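Local coordinates for ABC transporter substrate-binding protein (Streptococcus pneumoniae, PDB 4OHN) that binds histidine and probably delivers it, as the extracellular substrate-binding component, to an ABC uptake transporter, at residues S7-Q15 with R213-K222. Residues are numbered along the deposited sequence; the frame is centred on the assembly and turned at random.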
loop_
_atom_site.group_PDB
_atom_site.type_symbol
_atom_site.label_atom_id
_atom_site.label_comp_id
_atom_site.label_asym_id
_atom_site.label_seq_id
_atom_site.Cartn_x
_atom_site.Cartn_y
_atom_site.Cartn_z
ATOM N N SER A 7 -14.604 24.733 -6.972
ATOM C CA SER A 7 -13.242 25.265 -7.037
ATOM C C SER A 7 -12.142 24.198 -6.929
ATOM O O SER A 7 -11.116 24.286 -7.608
ATOM C CB SER A 7 -13.047 26.329 -5.953
ATOM O OG SER A 7 -13.348 25.811 -4.668
ATOM N N GLY A 8 -12.362 23.198 -6.079
ATOM C CA GLY A 8 -11.384 22.155 -5.837
ATOM C C GLY A 8 -11.500 20.959 -6.769
ATOM O O GLY A 8 -10.753 19.990 -6.632
ATOM N N ASP A 9 -12.397 21.030 -7.756
ATOM C CA ASP A 9 -12.579 19.981 -8.778
ATOM C C ASP A 9 -11.664 20.278 -9.982
ATOM O O ASP A 9 -12.108 20.891 -10.965
ATOM C CB ASP A 9 -14.068 19.925 -9.185
ATOM C CG ASP A 9 -14.485 18.606 -9.883
ATOM O OD1 ASP A 9 -13.789 17.584 -9.777
ATOM O OD2 ASP A 9 -15.557 18.575 -10.523
ATOM N N ASN A 10 -10.405 19.831 -9.899
ATOM C CA ASN A 10 -9.309 20.283 -10.746
ATOM C C ASN A 10 -9.080 19.480 -12.002
ATOM O O ASN A 10 -8.050 19.643 -12.657
ATOM C CB ASN A 10 -7.999 20.270 -9.947
ATOM C CG ASN A 10 -7.987 21.261 -8.809
ATOM O OD1 ASN A 10 -8.757 22.215 -8.793
ATOM N ND2 ASN A 10 -7.090 21.046 -7.851
ATOM N N TRP A 11 -10.028 18.615 -12.352
ATOM C CA TRP A 11 -9.884 17.799 -13.550
ATOM C C TRP A 11 -9.450 18.608 -14.771
ATOM O O TRP A 11 -8.545 18.205 -15.493
ATOM C CB TRP A 11 -11.175 17.007 -13.874
ATOM C CG TRP A 11 -11.006 16.294 -15.168
ATOM C CD1 TRP A 11 -11.544 16.638 -16.374
ATOM C CD2 TRP A 11 -10.179 15.152 -15.413
ATOM N NE1 TRP A 11 -11.107 15.783 -17.347
ATOM C CE2 TRP A 11 -10.264 14.861 -16.786
ATOM C CE3 TRP A 11 -9.378 14.346 -14.600
ATOM C CZ2 TRP A 11 -9.578 13.792 -17.360
ATOM C CZ3 TRP A 11 -8.696 13.303 -15.170
ATOM C CH2 TRP A 11 -8.804 13.029 -16.539
ATOM N N SER A 12 -10.086 19.744 -14.997
ATOM C CA SER A 12 -9.791 20.517 -16.196
ATOM C C SER A 12 -8.329 20.966 -16.226
ATOM O O SER A 12 -7.739 21.061 -17.300
ATOM C CB SER A 12 -10.735 21.718 -16.361
ATOM O OG SER A 12 -10.527 22.690 -15.356
ATOM N N LYS A 13 -7.752 21.220 -15.054
ATOM C CA LYS A 13 -6.341 21.581 -14.953
ATOM C C LYS A 13 -5.439 20.394 -15.303
ATOM O O LYS A 13 -4.490 20.553 -16.071
ATOM C CB LYS A 13 -6.017 22.080 -13.540
ATOM C CG LYS A 13 -4.524 22.245 -13.232
ATOM C CD LYS A 13 -4.291 22.464 -11.740
ATOM C CE LYS A 13 -2.850 22.173 -11.351
ATOM N NZ LYS A 13 -2.628 22.331 -9.888
ATOM N N TYR A 14 -5.709 19.215 -14.739
ATOM C CA TYR A 14 -4.874 18.054 -15.053
ATOM C C TYR A 14 -4.932 17.769 -16.544
ATOM O O TYR A 14 -3.920 17.485 -17.185
ATOM C CB TYR A 14 -5.309 16.802 -14.280
ATOM C CG TYR A 14 -5.486 17.028 -12.797
ATOM C CD1 TYR A 14 -4.498 17.643 -12.053
ATOM C CD2 TYR A 14 -6.659 16.642 -12.152
ATOM C CE1 TYR A 14 -4.673 17.870 -10.717
ATOM C CE2 TYR A 14 -6.845 16.860 -10.818
ATOM C CZ TYR A 14 -5.845 17.472 -10.100
ATOM O OH TYR A 14 -5.991 17.692 -8.752
ATOM N N GLN A 15 -6.137 17.854 -17.098
ATOM C CA GLN A 15 -6.351 17.574 -18.503
ATOM C C GLN A 15 -5.634 18.585 -19.409
ATOM O O GLN A 15 -5.026 18.195 -20.407
ATOM C CB GLN A 15 -7.856 17.516 -18.794
ATOM C CG GLN A 15 -8.223 17.247 -20.247
ATOM C CD GLN A 15 -7.924 15.829 -20.671
ATOM O OE1 GLN A 15 -8.802 14.963 -20.651
ATOM N NE2 GLN A 15 -6.684 15.580 -21.062
ATOM N N ARG A 213 -8.092 14.273 -3.010
ATOM C CA ARG A 213 -8.806 15.283 -2.229
ATOM C C ARG A 213 -10.310 15.083 -2.423
ATOM O O ARG A 213 -10.765 14.746 -3.516
ATOM C CB ARG A 213 -8.394 16.683 -2.673
ATOM C CG ARG A 213 -7.009 17.089 -2.198
ATOM C CD ARG A 213 -6.591 18.471 -2.682
ATOM N NE ARG A 213 -6.350 18.523 -4.107
ATOM C CZ ARG A 213 -5.203 18.221 -4.702
ATOM N NH1 ARG A 213 -4.152 17.870 -3.990
ATOM N NH2 ARG A 213 -5.112 18.272 -6.016
ATOM N N LYS A 214 -11.093 15.293 -1.368
ATOM C CA LYS A 214 -12.537 15.077 -1.469
ATOM C C LYS A 214 -13.184 15.851 -2.605
ATOM O O LYS A 214 -14.120 15.364 -3.240
ATOM C CB LYS A 214 -13.215 15.413 -0.142
ATOM C CG LYS A 214 -12.883 14.404 0.929
ATOM C CD LYS A 214 -13.737 14.607 2.155
ATOM C CE LYS A 214 -13.629 13.423 3.085
ATOM N NZ LYS A 214 -14.512 13.587 4.268
ATOM N N GLU A 215 -12.690 17.050 -2.886
ATOM C CA GLU A 215 -13.302 17.899 -3.882
ATOM C C GLU A 215 -13.008 17.487 -5.325
ATOM O O GLU A 215 -13.668 17.966 -6.253
ATOM C CB GLU A 215 -12.835 19.343 -3.670
ATOM C CG GLU A 215 -13.112 19.921 -2.251
ATOM C CD GLU A 215 -12.292 19.285 -1.080
ATOM O OE1 GLU A 215 -11.107 18.847 -1.229
ATOM O OE2 GLU A 215 -12.860 19.241 0.033
ATOM N N ASP A 216 -12.014 16.622 -5.519
ATOM C CA ASP A 216 -11.602 16.188 -6.854
ATOM C C ASP A 216 -12.501 15.046 -7.397
ATOM O O ASP A 216 -12.029 13.940 -7.750
ATOM C CB ASP A 216 -10.119 15.806 -6.828
ATOM C CG ASP A 216 -9.229 16.752 -7.630
ATOM O OD1 ASP A 216 -9.685 17.362 -8.618
ATOM O OD2 ASP A 216 -8.018 16.851 -7.308
ATOM N N THR A 217 -13.799 15.333 -7.489
ATOM C CA THR A 217 -14.784 14.303 -7.788
ATOM C C THR A 217 -14.719 13.829 -9.235
ATOM O O THR A 217 -14.917 12.644 -9.525
ATOM C CB THR A 217 -16.208 14.778 -7.451
ATOM O OG1 THR A 217 -16.462 16.008 -8.135
ATOM C CG2 THR A 217 -16.358 15.014 -5.968
ATOM N N THR A 218 -14.430 14.730 -10.153
ATOM C CA THR A 218 -14.360 14.350 -11.552
ATOM C C THR A 218 -13.161 13.426 -11.795
ATOM O O THR A 218 -13.268 12.425 -12.490
ATOM C CB THR A 218 -14.268 15.578 -12.440
ATOM O OG1 THR A 218 -15.443 16.362 -12.258
ATOM C CG2 THR A 218 -14.189 15.187 -13.892
ATOM N N LEU A 219 -12.018 13.767 -11.219
ATOM C CA LEU A 219 -10.820 12.934 -11.278
ATOM C C LEU A 219 -11.104 11.492 -10.846
ATOM O O LEU A 219 -10.690 10.548 -11.515
ATOM C CB LEU A 219 -9.738 13.587 -10.410
ATOM C CG LEU A 219 -8.468 12.787 -10.185
ATOM C CD1 LEU A 219 -7.772 12.459 -11.506
ATOM C CD2 LEU A 219 -7.554 13.551 -9.259
ATOM N N VAL A 220 -11.845 11.313 -9.756
ATOM C CA VAL A 220 -12.172 9.974 -9.279
ATOM C C VAL A 220 -13.006 9.208 -10.315
ATOM O O VAL A 220 -12.741 8.029 -10.595
ATOM C CB VAL A 220 -12.867 10.046 -7.915
ATOM C CG1 VAL A 220 -13.516 8.698 -7.559
ATOM C CG2 VAL A 220 -11.860 10.456 -6.847
ATOM N N LYS A 221 -13.999 9.868 -10.895
ATOM C CA LYS A 221 -14.796 9.258 -11.960
ATOM C C LYS A 221 -13.934 8.848 -13.136
ATOM O O LYS A 221 -14.108 7.770 -13.696
ATOM C CB LYS A 221 -15.879 10.213 -12.457
ATOM C CG LYS A 221 -16.924 10.516 -11.439
ATOM C CD LYS A 221 -18.035 11.361 -12.024
ATOM C CE LYS A 221 -19.053 11.730 -10.968
ATOM N NZ LYS A 221 -18.565 12.845 -10.117
ATOM N N LYS A 222 -13.005 9.708 -13.526
ATOM C CA LYS A 222 -12.123 9.398 -14.652
ATOM C C LYS A 222 -11.217 8.202 -14.374
ATOM O O LYS A 222 -10.926 7.404 -15.279
ATOM C CB LYS A 222 -11.315 10.628 -15.071
ATOM C CG LYS A 222 -12.186 11.750 -15.595
ATOM C CD LYS A 222 -13.091 11.300 -16.747
ATOM C CE LYS A 222 -13.790 12.464 -17.418
ATOM N NZ LYS A 222 -14.875 11.973 -18.319
HETATM O O HOH W 1 -8.819 19.762 -5.095
HETATM O O HOH W 2 -11.572 16.487 -10.333
#
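D216 OD1 is gripped from two sources: the N10 backbone N donates to it at 2.9 Å, 28° out of the carboxylate plane, and a buried-in water donates at 2.7 Å. The Y14 hydroxyl donates to the syn lone pair of D216 OD2 at 2.6 Å; the Y14 and D216 side chains approach from opposite directions, with the carboxylate at the edge of the Y14 ring, near its plane. R213 NH2, also paired with D79, makes a salt bridge to D216 OD2 (3.5 Å), while R213 NH1 bonds to the I78 carbonyl O.

In the modelled conformer of D9, a near-trans chi1 (-161°) carries the carboxylate to the first turn of helix 217-232, where D9 OD1 takes T218 N on its syn lone pair (2.9 Å, N-H...O angle 167°) and D9 OD2 takes T218 OG1 (2.8 Å). The same water accepts from L219 N; its hold on D9 OD1 is less certain.

K222 CG sits 3.6 Å from the centroid of the W11 six-membered ring, over its face in a CH-pi contact, and L219 CD1 meets the ring edge. Thus the N-terminal segment docks on the start of helix 217-232, at the edge of a family 3 solute-binding protein.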